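PDB 2Q3L: STAS/SEC14 domain-containing protein from Shewanella loihica PV-4, which is of unknown function but has a SpoIIAA-like fold of the STAS clan and may associate with membranes and bind a ligand. Local coordinates for residues Val103-Trp106 with Glu111-Phe114; Glu33-Met38 with Ala71-Lys76. All blocks are in the same frame, centred on the assembly; numbering follows the deposited sequence.

Contact 1: residues Val103-Trp106 with Glu111-Phe114; sequences VANW and EFKF. With NA (sodium ion), chain C.
The end of helix 95-107 comes close to the start of strand 111-115 where Asn105 faces Phe112, their CA atoms 5.0 Å apart. The two elements close the beta-alpha-beta unit formed by strand 85-91, helix 95-107 and strand 111-115 in this SpoIIAA-like fold, and the short connection between them wraps a sodium ion. Asn105 has the largest share of the contact, with Phe112 next. Its CG is anti to the backbone N (chi1 -170°), which brings Asn105 OD1 onto the same ion as its own carbonyl O; sodium lies 2.5 Å from Asn105 OD1. Thr108 O and Gly110 O add further ligands, tying the helix end and the connection to a single ion. Asn105 OD1 has a second task: Phe112 N donates to it over 2.8 Å in a nearly straight bond (168°), arriving from above the carbonyl plane. Metal and peptide N-H therefore both hold the amide oxygen and fix its rotation, leaving ND2 turned to the carboxylate of Glu111. Asn105 ND2 donates to Glu111 OE2 at 2.9 Å. That acceptor lies almost in the amide plane, whereas the donor stands above the carboxylate plane, the two flat groups being 82° apart. The Glu111 chain bends at chi2 to bring its acid end back to Asn105. On the apolar side Ala104 CB meets Phe112 CD2 at 4.3 Å, and the phenyl group also rests on Val88 of the neighbouring strand. A water bound to the sodium at 2.5 Å donates a long 3.3 Å hydrogen bond to Glu111 OE1.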
ATOM      1  N   VAL A 103       3.364 -24.615  -2.452  1.00 47.35           N
ATOM      2  CA  VAL A 103       2.493 -24.355  -1.316  1.00 46.63           C
ATOM      3  C   VAL A 103       1.145 -23.846  -1.830  1.00 47.77           C
ATOM      4  O   VAL A 103       0.082 -24.364  -1.440  1.00 47.15           O
ATOM      5  CB  VAL A 103       3.128 -23.353  -0.361  1.00 48.76           C
ATOM      6  CG1 VAL A 103       2.139 -22.886   0.680  1.00 50.75           C
ATOM      7  CG2 VAL A 103       4.336 -23.964   0.304  1.00 45.33           C
ATOM      8  N   ALA A 104       1.140 -22.855  -2.726  1.00 48.31           N
ATOM      9  CA  ALA A 104      -0.153 -22.397  -3.270  1.00 44.34           C
ATOM     10  C   ALA A 104      -0.947 -23.538  -3.929  1.00 46.33           C
ATOM     11  O   ALA A 104      -2.190 -23.563  -3.877  1.00 46.81           O
ATOM     12  CB  ALA A 104       0.062 -21.355  -4.295  1.00 46.53           C
ATOM     13  N   ASN A 105      -0.228 -24.451  -4.599  1.00 45.93           N
ATOM     14  CA  ASN A 105      -0.875 -25.536  -5.327  1.00 45.39           C
ATOM     15  C   ASN A 105      -1.557 -26.487  -4.319  1.00 46.90           C
ATOM     16  O   ASN A 105      -2.565 -27.095  -4.619  1.00 47.92           O
ATOM     17  CB  ASN A 105       0.123 -26.308  -6.183  1.00 44.85           C
ATOM     18  CG  ASN A 105      -0.551 -27.288  -7.154  1.00 46.68           C
ATOM     19  OD1 ASN A 105      -1.585 -27.016  -7.748  1.00 42.95           O
ATOM     20  ND2 ASN A 105       0.010 -28.430  -7.275  1.00 37.11           N
ATOM     21  N   TRP A 106      -0.987 -26.618  -3.126  1.00 45.42           N
ATOM     22  CA  TRP A 106      -1.589 -27.455  -2.141  1.00 46.24           C
ATOM     23  C   TRP A 106      -2.936 -26.887  -1.726  1.00 46.58           C
ATOM     24  O   TRP A 106      -3.886 -27.629  -1.556  1.00 46.99           O
ATOM     25  CB  TRP A 106      -0.687 -27.586  -0.924  1.00 44.21           C
ATOM     26  CG  TRP A 106      -1.206 -28.534   0.069  1.00 44.20           C
ATOM     27  CD1 TRP A 106      -1.055 -29.908   0.069  1.00 44.46           C
ATOM     28  CD2 TRP A 106      -1.972 -28.211   1.239  1.00 35.60           C
ATOM     29  NE1 TRP A 106      -1.653 -30.434   1.199  1.00 47.60           N
ATOM     30  CE2 TRP A 106      -2.227 -29.412   1.918  1.00 39.18           C
ATOM     31  CE3 TRP A 106      -2.482 -27.017   1.768  1.00 46.67           C
ATOM     32  CZ2 TRP A 106      -2.948 -29.449   3.089  1.00 43.65           C
ATOM     33  CZ3 TRP A 106      -3.187 -27.062   2.942  1.00 41.81           C
ATOM     34  CH2 TRP A 106      -3.405 -28.256   3.593  1.00 44.72           C
ATOM     35  N   GLU A 111      -4.619 -26.408 -10.872  1.00 50.27           N
ATOM     36  CA  GLU A 111      -3.253 -26.910 -10.792  1.00 50.39           C
ATOM     37  C   GLU A 111      -2.318 -25.744 -11.049  1.00 47.54           C
ATOM     38  O   GLU A 111      -2.348 -25.156 -12.100  1.00 47.70           O
ATOM     39  CB  GLU A 111      -3.039 -28.087 -11.803  1.00 50.76           C
ATOM     40  CG  GLU A 111      -1.984 -29.106 -11.376  1.00 57.31           C
ATOM     41  CD  GLU A 111      -2.344 -29.829 -10.055  1.00 60.16           C
ATOM     42  OE1 GLU A 111      -3.516 -30.253  -9.905  1.00 71.69           O
ATOM     43  OE2 GLU A 111      -1.461 -29.988  -9.178  1.00 64.76           O
ATOM     44  N   PHE A 112      -1.526 -25.398 -10.055  1.00 47.69           N
ATOM     45  CA  PHE A 112      -0.506 -24.356 -10.129  1.00 46.45           C
ATOM     46  C   PHE A 112       0.839 -25.044 -10.388  1.00 46.97           C
ATOM     47  O   PHE A 112       1.181 -25.979  -9.681  1.00 45.48           O
ATOM     48  CB  PHE A 112      -0.388 -23.620  -8.793  1.00 48.18           C
ATOM     49  CG  PHE A 112      -1.421 -22.542  -8.585  1.00 43.86           C
ATOM     50  CD1 PHE A 112      -2.775 -22.857  -8.529  1.00 44.17           C
ATOM     51  CD2 PHE A 112      -1.029 -21.239  -8.426  1.00 49.42           C
ATOM     52  CE1 PHE A 112      -3.721 -21.897  -8.352  1.00 45.96           C
ATOM     53  CE2 PHE A 112      -1.972 -20.254  -8.217  1.00 46.84           C
ATOM     54  CZ  PHE A 112      -3.327 -20.582  -8.205  1.00 49.70           C
ATOM     55  N   LYS A 113       1.598 -24.558 -11.369  1.00 46.16           N
ATOM     56  CA  LYS A 113       2.939 -25.096 -11.675  1.00 45.67           C
ATOM     57  C   LYS A 113       3.863 -23.904 -11.966  1.00 45.66           C
ATOM     58  O   LYS A 113       3.452 -22.930 -12.614  1.00 44.30           O
ATOM     59  CB  LYS A 113       2.893 -26.084 -12.860  1.00 42.89           C
ATOM     60  CG  LYS A 113       4.258 -26.860 -13.112  1.00 40.55           C
ATOM     61  CD  LYS A 113       4.044 -27.872 -14.231  1.00 48.78           C
ATOM     62  CE  LYS A 113       5.357 -28.458 -14.760  1.00 59.26           C
ATOM     63  NZ  LYS A 113       6.226 -28.978 -13.680  1.00 51.93           N
ATOM     64  N   PHE A 114       5.086 -23.997 -11.461  1.00 47.07           N
ATOM     65  CA  PHE A 114       6.121 -22.952 -11.592  1.00 48.86           C
ATOM     66  C   PHE A 114       7.055 -23.152 -12.804  1.00 49.18           C
ATOM     67  O   PHE A 114       7.494 -24.259 -13.061  1.00 47.81           O
ATOM     68  CB  PHE A 114       6.980 -22.948 -10.311  1.00 49.39           C
ATOM     69  CG  PHE A 114       8.110 -21.915 -10.305  1.00 52.62           C
ATOM     70  CD1 PHE A 114       7.873 -20.594  -9.910  1.00 49.87           C
ATOM     71  CD2 PHE A 114       9.398 -22.269 -10.663  1.00 49.02           C
ATOM     72  CE1 PHE A 114       8.904 -19.645  -9.875  1.00 50.13           C
ATOM     73  CE2 PHE A 114      10.444 -21.323 -10.628  1.00 46.78           C
ATOM     74  CZ  PHE A 114      10.186 -20.009 -10.225  1.00 52.03           C
TER
HETATM   75 NA    NA C 126      -3.862 -26.567  -6.693  1.00 43.66          NA
HETATM   76  O   HOH W   1      -4.057 -28.997  -6.930  1.00 41.23           O

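Contact 2: residues Glu33-Met38 with Ala71-Lys76; sequences EDYEQM and AWDDLK. With MPD ((4S)-2-methyl-2,4-pentanediol), chain F.
Tyr35 of helix 32-45 reaches across to Asp73 and Asp74 of helix 68-81, with the CA atoms of Tyr35 and Asp73 6.6 Å apart. At the root of the side chain, Tyr35 CB lies 3.6 Å from Asp73 CB and equally near Asp73 OD2. That carboxylate oxygen has its polar partner elsewhere, in a hydrogen bond with His32 ND1, and meets the tyrosine only by contact with CB and CG. One atom further on, Tyr35 CG still rests on Asp73 CB, which approaches the ring obliquely. With CG anti to the carbonyl carbon (chi1 -81°), the ring runs on past Asp73, and Tyr35 CD2 passes below Asp74 N, which stands 4.0 Å above one face of the ring, offset toward the rim. Here two helices that follow successive strands of the SpoIIAA-like alpha/beta fold pack side by side: the Tyr35 side chain also touches Leu66 of strand 54-66, Leu77 of helix 68-81 and Ile9 of strand 7-16. Farther out, Tyr35 CE2 comes within 3.2 Å of O2 of a 2-methyl-2,4-pentanediol, which sits at the ring edge near its plane. At the tip Tyr35 OH donates to that O2 over 2.8 Å, and O2 passes a hydrogen bond on to Asp74 OD1, also 2.8 Å away. The diol hydroxyl thus bridges the helices; the molecule probably comes from the crystallisation liquor but may mark a ligand pocket. A leucine in place of Tyr35 would probably leave the diol O2 without its donor and open a gap beside Asp74. The methyl CE of selenomethionine Met38 lies 4.1 Å from the diol O2.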
ATOM      1  N   GLU A  33      -5.220  -0.608  -3.903  1.00 48.71           N
ATOM      2  CA  GLU A  33      -5.632   0.189  -5.040  1.00 50.13           C
ATOM      3  C   GLU A  33      -5.302  -0.566  -6.328  1.00 48.73           C
ATOM      4  O   GLU A  33      -6.071  -0.500  -7.256  1.00 52.46           O
ATOM      5  CB  GLU A  33      -4.986   1.565  -5.028  1.00 48.16           C
ATOM      6  CG  GLU A  33      -5.452   2.476  -3.855  1.00 53.22           C
ATOM      7  CD  GLU A  33      -5.077   1.989  -2.394  1.00 67.40           C
ATOM      8  OE1 GLU A  33      -4.002   1.348  -2.186  1.00 60.36           O
ATOM      9  OE2 GLU A  33      -5.864   2.280  -1.441  1.00 73.26           O
ATOM     10  N   ASP A  34      -4.206  -1.323  -6.356  1.00 48.08           N
ATOM     11  CA  ASP A  34      -3.856  -2.137  -7.539  1.00 48.87           C
ATOM     12  C   ASP A  34      -4.875  -3.243  -7.750  1.00 49.00           C
ATOM     13  O   ASP A  34      -5.244  -3.485  -8.900  1.00 51.36           O
ATOM     14  CB  ASP A  34      -2.426  -2.725  -7.452  1.00 50.17           C
ATOM     15  CG  ASP A  34      -1.346  -1.651  -7.394  1.00 51.84           C
ATOM     16  OD1 ASP A  34      -1.625  -0.497  -7.795  1.00 58.07           O
ATOM     17  OD2 ASP A  34      -0.242  -1.954  -6.911  1.00 47.29           O
ATOM     18  N   TYR A  35      -5.285  -3.936  -6.666  1.00 44.07           N
ATOM     19  CA  TYR A  35      -6.317  -4.975  -6.755  1.00 45.25           C
ATOM     20  C   TYR A  35      -7.658  -4.379  -7.153  1.00 48.58           C
ATOM     21  O   TYR A  35      -8.414  -4.993  -7.892  1.00 49.59           O
ATOM     22  CB  TYR A  35      -6.408  -5.819  -5.469  1.00 48.55           C
ATOM     23  CG  TYR A  35      -5.343  -6.879  -5.450  1.00 44.85           C
ATOM     24  CD1 TYR A  35      -4.043  -6.591  -5.007  1.00 40.24           C
ATOM     25  CD2 TYR A  35      -5.590  -8.132  -5.985  1.00 52.40           C
ATOM     26  CE1 TYR A  35      -2.995  -7.576  -5.068  1.00 44.81           C
ATOM     27  CE2 TYR A  35      -4.574  -9.126  -6.026  1.00 49.06           C
ATOM     28  CZ  TYR A  35      -3.282  -8.824  -5.567  1.00 45.84           C
ATOM     29  OH  TYR A  35      -2.306  -9.780  -5.609  1.00 51.25           O
ATOM     30  N   GLU A  36      -7.966  -3.203  -6.641  1.00 48.84           N
ATOM     31  CA  GLU A  36      -9.147  -2.505  -7.058  1.00 52.40           C
ATOM     32  C   GLU A  36      -9.172  -2.158  -8.540  1.00 51.36           C
ATOM     33  O   GLU A  36     -10.204  -2.276  -9.136  1.00 51.40           O
ATOM     34  CB  GLU A  36      -9.323  -1.199  -6.266  1.00 54.00           C
ATOM     35  CG  GLU A  36      -9.888  -1.398  -4.926  1.00 57.63           C
ATOM     36  CD  GLU A  36     -10.239  -0.075  -4.283  1.00 68.22           C
ATOM     37  OE1 GLU A  36      -9.449   0.887  -4.446  1.00 69.92           O
ATOM     38  OE2 GLU A  36     -11.305  -0.009  -3.615  1.00 79.17           O
ATOM     39  N   GLN A  37      -8.066  -1.671  -9.103  1.00 54.31           N
ATOM     40  CA  GLN A  37      -7.996  -1.353 -10.528  1.00 55.89           C
ATOM     41  C   GLN A  37      -8.171  -2.583 -11.421  1.00 55.41           C
ATOM     42  O   GLN A  37      -8.745  -2.524 -12.502  1.00 55.58           O
ATOM     43  CB  GLN A  37      -6.646  -0.761 -10.912  1.00 59.25           C
ATOM     44  CG  GLN A  37      -6.371   0.666 -10.485  1.00 72.14           C
ATOM     45  CD  GLN A  37      -4.921   1.105 -10.845  1.00 82.25           C
ATOM     46  OE1 GLN A  37      -4.347   0.695 -11.880  1.00 77.48           O
ATOM     47  NE2 GLN A  37      -4.331   1.925  -9.972  1.00 83.15           N
HETATM   48  N   MSE A  38      -7.670  -3.699 -10.955  1.00 55.11           N
HETATM   49  CA  MSE A  38      -7.665  -4.941 -11.740  1.00 53.00           C
HETATM   50  C   MSE A  38      -8.953  -5.778 -11.650  1.00 52.63           C
HETATM   51  O   MSE A  38      -9.218  -6.633 -12.513  1.00 51.12           O
HETATM   52  CB  MSE A  38      -6.425  -5.753 -11.266  1.00 50.32           C
HETATM   53  CG  MSE A  38      -6.194  -7.105 -11.942  1.00 53.45           C
HETATM   54 SE   MSE A  38      -7.137  -8.518 -10.960  0.75 54.41          SE
HETATM   55  CE  MSE A  38      -5.785  -9.124  -9.708  1.00 54.25           C
ATOM     56  N   ALA A  71      -2.753  -8.542   0.255  1.00 46.36           N
ATOM     57  CA  ALA A  71      -2.777  -9.976   0.504  1.00 47.21           C
ATOM     58  C   ALA A  71      -4.201 -10.468   0.803  1.00 48.72           C
ATOM     59  O   ALA A  71      -4.586 -11.560   0.414  1.00 52.45           O
ATOM     60  CB  ALA A  71      -1.851 -10.327   1.642  1.00 47.05           C
ATOM     61  N   TRP A  72      -4.972  -9.679   1.528  1.00 49.16           N
ATOM     62  CA  TRP A  72      -6.356 -10.019   1.777  1.00 48.93           C
ATOM     63  C   TRP A  72      -7.222  -9.960   0.526  1.00 49.64           C
ATOM     64  O   TRP A  72      -8.071 -10.820   0.368  1.00 51.37           O
ATOM     65  CB  TRP A  72      -6.931  -9.152   2.888  1.00 50.39           C
ATOM     66  CG  TRP A  72      -6.306  -9.441   4.204  1.00 52.08           C
ATOM     67  CD1 TRP A  72      -5.783 -10.658   4.633  1.00 55.53           C
ATOM     68  CD2 TRP A  72      -6.216  -8.565   5.314  1.00 51.55           C
ATOM     69  NE1 TRP A  72      -5.336 -10.556   5.908  1.00 54.81           N
ATOM     70  CE2 TRP A  72      -5.592  -9.291   6.365  1.00 57.09           C
ATOM     71  CE3 TRP A  72      -6.631  -7.255   5.549  1.00 56.20           C
ATOM     72  CZ2 TRP A  72      -5.354  -8.740   7.608  1.00 58.82           C
ATOM     73  CZ3 TRP A  72      -6.389  -6.703   6.798  1.00 58.99           C
ATOM     74  CH2 TRP A  72      -5.753  -7.442   7.805  1.00 63.29           C
ATOM     75  N   ASP A  73      -7.013  -8.935  -0.326  1.00 47.92           N
ATOM     76  CA  ASP A  73      -7.709  -8.801  -1.617  1.00 47.22           C
ATOM     77  C   ASP A  73      -7.419 -10.032  -2.470  1.00 49.15           C
ATOM     78  O   ASP A  73      -8.301 -10.569  -3.136  1.00 50.44           O
ATOM     79  CB  ASP A  73      -7.210  -7.561  -2.433  1.00 46.59           C
ATOM     80  CG  ASP A  73      -7.649  -6.239  -1.845  1.00 49.81           C
ATOM     81  OD1 ASP A  73      -8.764  -6.178  -1.333  1.00 47.07           O
ATOM     82  OD2 ASP A  73      -6.898  -5.248  -1.915  1.00 52.67           O
ATOM     83  N   ASP A  74      -6.146 -10.414  -2.516  1.00 48.67           N
ATOM     84  CA  ASP A  74      -5.739 -11.590  -3.261  1.00 49.95           C
ATOM     85  C   ASP A  74      -6.453 -12.864  -2.799  1.00 48.72           C
ATOM     86  O   ASP A  74      -6.941 -13.643  -3.596  1.00 51.77           O
ATOM     87  CB  ASP A  74      -4.259 -11.763  -3.106  1.00 51.42           C
ATOM     88  CG  ASP A  74      -3.699 -12.801  -4.057  1.00 61.51           C
ATOM     89  OD1 ASP A  74      -3.966 -12.663  -5.256  1.00 66.40           O
ATOM     90  OD2 ASP A  74      -2.976 -13.724  -3.615  1.00 59.26           O
ATOM     91  N   LEU A  75      -6.507 -13.092  -1.500  1.00 49.21           N
ATOM     92  CA  LEU A  75      -7.185 -14.273  -0.975  1.00 46.63           C
ATOM     93  C   LEU A  75      -8.677 -14.244  -1.285  1.00 46.49           C
ATOM     94  O   LEU A  75      -9.271 -15.276  -1.603  1.00 48.40           O
ATOM     95  CB  LEU A  75      -6.937 -14.421   0.520  1.00 45.00           C
ATOM     96  CG  LEU A  75      -7.596 -15.573   1.270  1.00 49.67           C
ATOM     97  CD1 LEU A  75      -7.233 -16.906   0.607  1.00 56.76           C
ATOM     98  CD2 LEU A  75      -7.135 -15.506   2.705  1.00 52.52           C
ATOM     99  N   LYS A  76      -9.268 -13.061  -1.176  1.00 47.66           N
ATOM    100  CA  LYS A  76     -10.699 -12.840  -1.506  1.00 46.93           C
ATOM    101  C   LYS A  76     -10.985 -13.178  -2.966  1.00 48.32           C
ATOM    102  O   LYS A  76     -11.978 -13.827  -3.271  1.00 47.64           O
ATOM    103  CB  LYS A  76     -11.063 -11.415  -1.208  1.00 44.54           C
ATOM    104  CG  LYS A  76     -12.374 -10.969  -1.780  1.00 50.91           C
ATOM    105  CD  LYS A  76     -12.723  -9.565  -1.301  1.00 48.30           C
ATOM    106  CE  LYS A  76     -14.227  -9.238  -1.644  1.00 57.47           C
ATOM    107  NZ  LYS A  76     -14.973  -8.167  -0.843  1.00 48.51           N
TER
HETATM  108  C1  MPD F 129      -1.564 -10.699  -9.271  1.00 53.11           C
HETATM  109  C2  MPD F 129      -2.174 -11.934  -8.652  1.00 54.14           C
HETATM  110  O2  MPD F 129      -3.071 -11.472  -7.647  1.00 57.43           O
HETATM  111  CM  MPD F 129      -3.022 -12.708  -9.651  1.00 54.02           C
HETATM  112  C3  MPD F 129      -1.134 -12.897  -8.074  1.00 60.45           C
HETATM  113  C4  MPD F 129      -0.270 -12.434  -6.912  1.00 56.49           C
HETATM  114  O4  MPD F 129      -0.315 -13.449  -5.943  1.00 60.82           O
HETATM  115  C5  MPD F 129       1.193 -12.270  -7.247  1.00 60.37           C

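Overall arrangement
From the N terminus the chain lays down the antiparallel strands 7-16 and 19-30, then enters helix 32-45, where contact 2 begins. It crosses strand 54-66 before helix 68-81 returns to the first helix, so contact 2 closes a loop of 32 residues and ties together the helices that follow two neighbouring parallel strands. Strand 85-91 and helix 95-107 come next, and contact 1 closes a tight loop of four residues as the chain turns into the edge strand 111-115. The loops neither nest nor cross: contact 2 is complete before contact 1 opens. Their centres lie about 20 Å apart, and they do not touch.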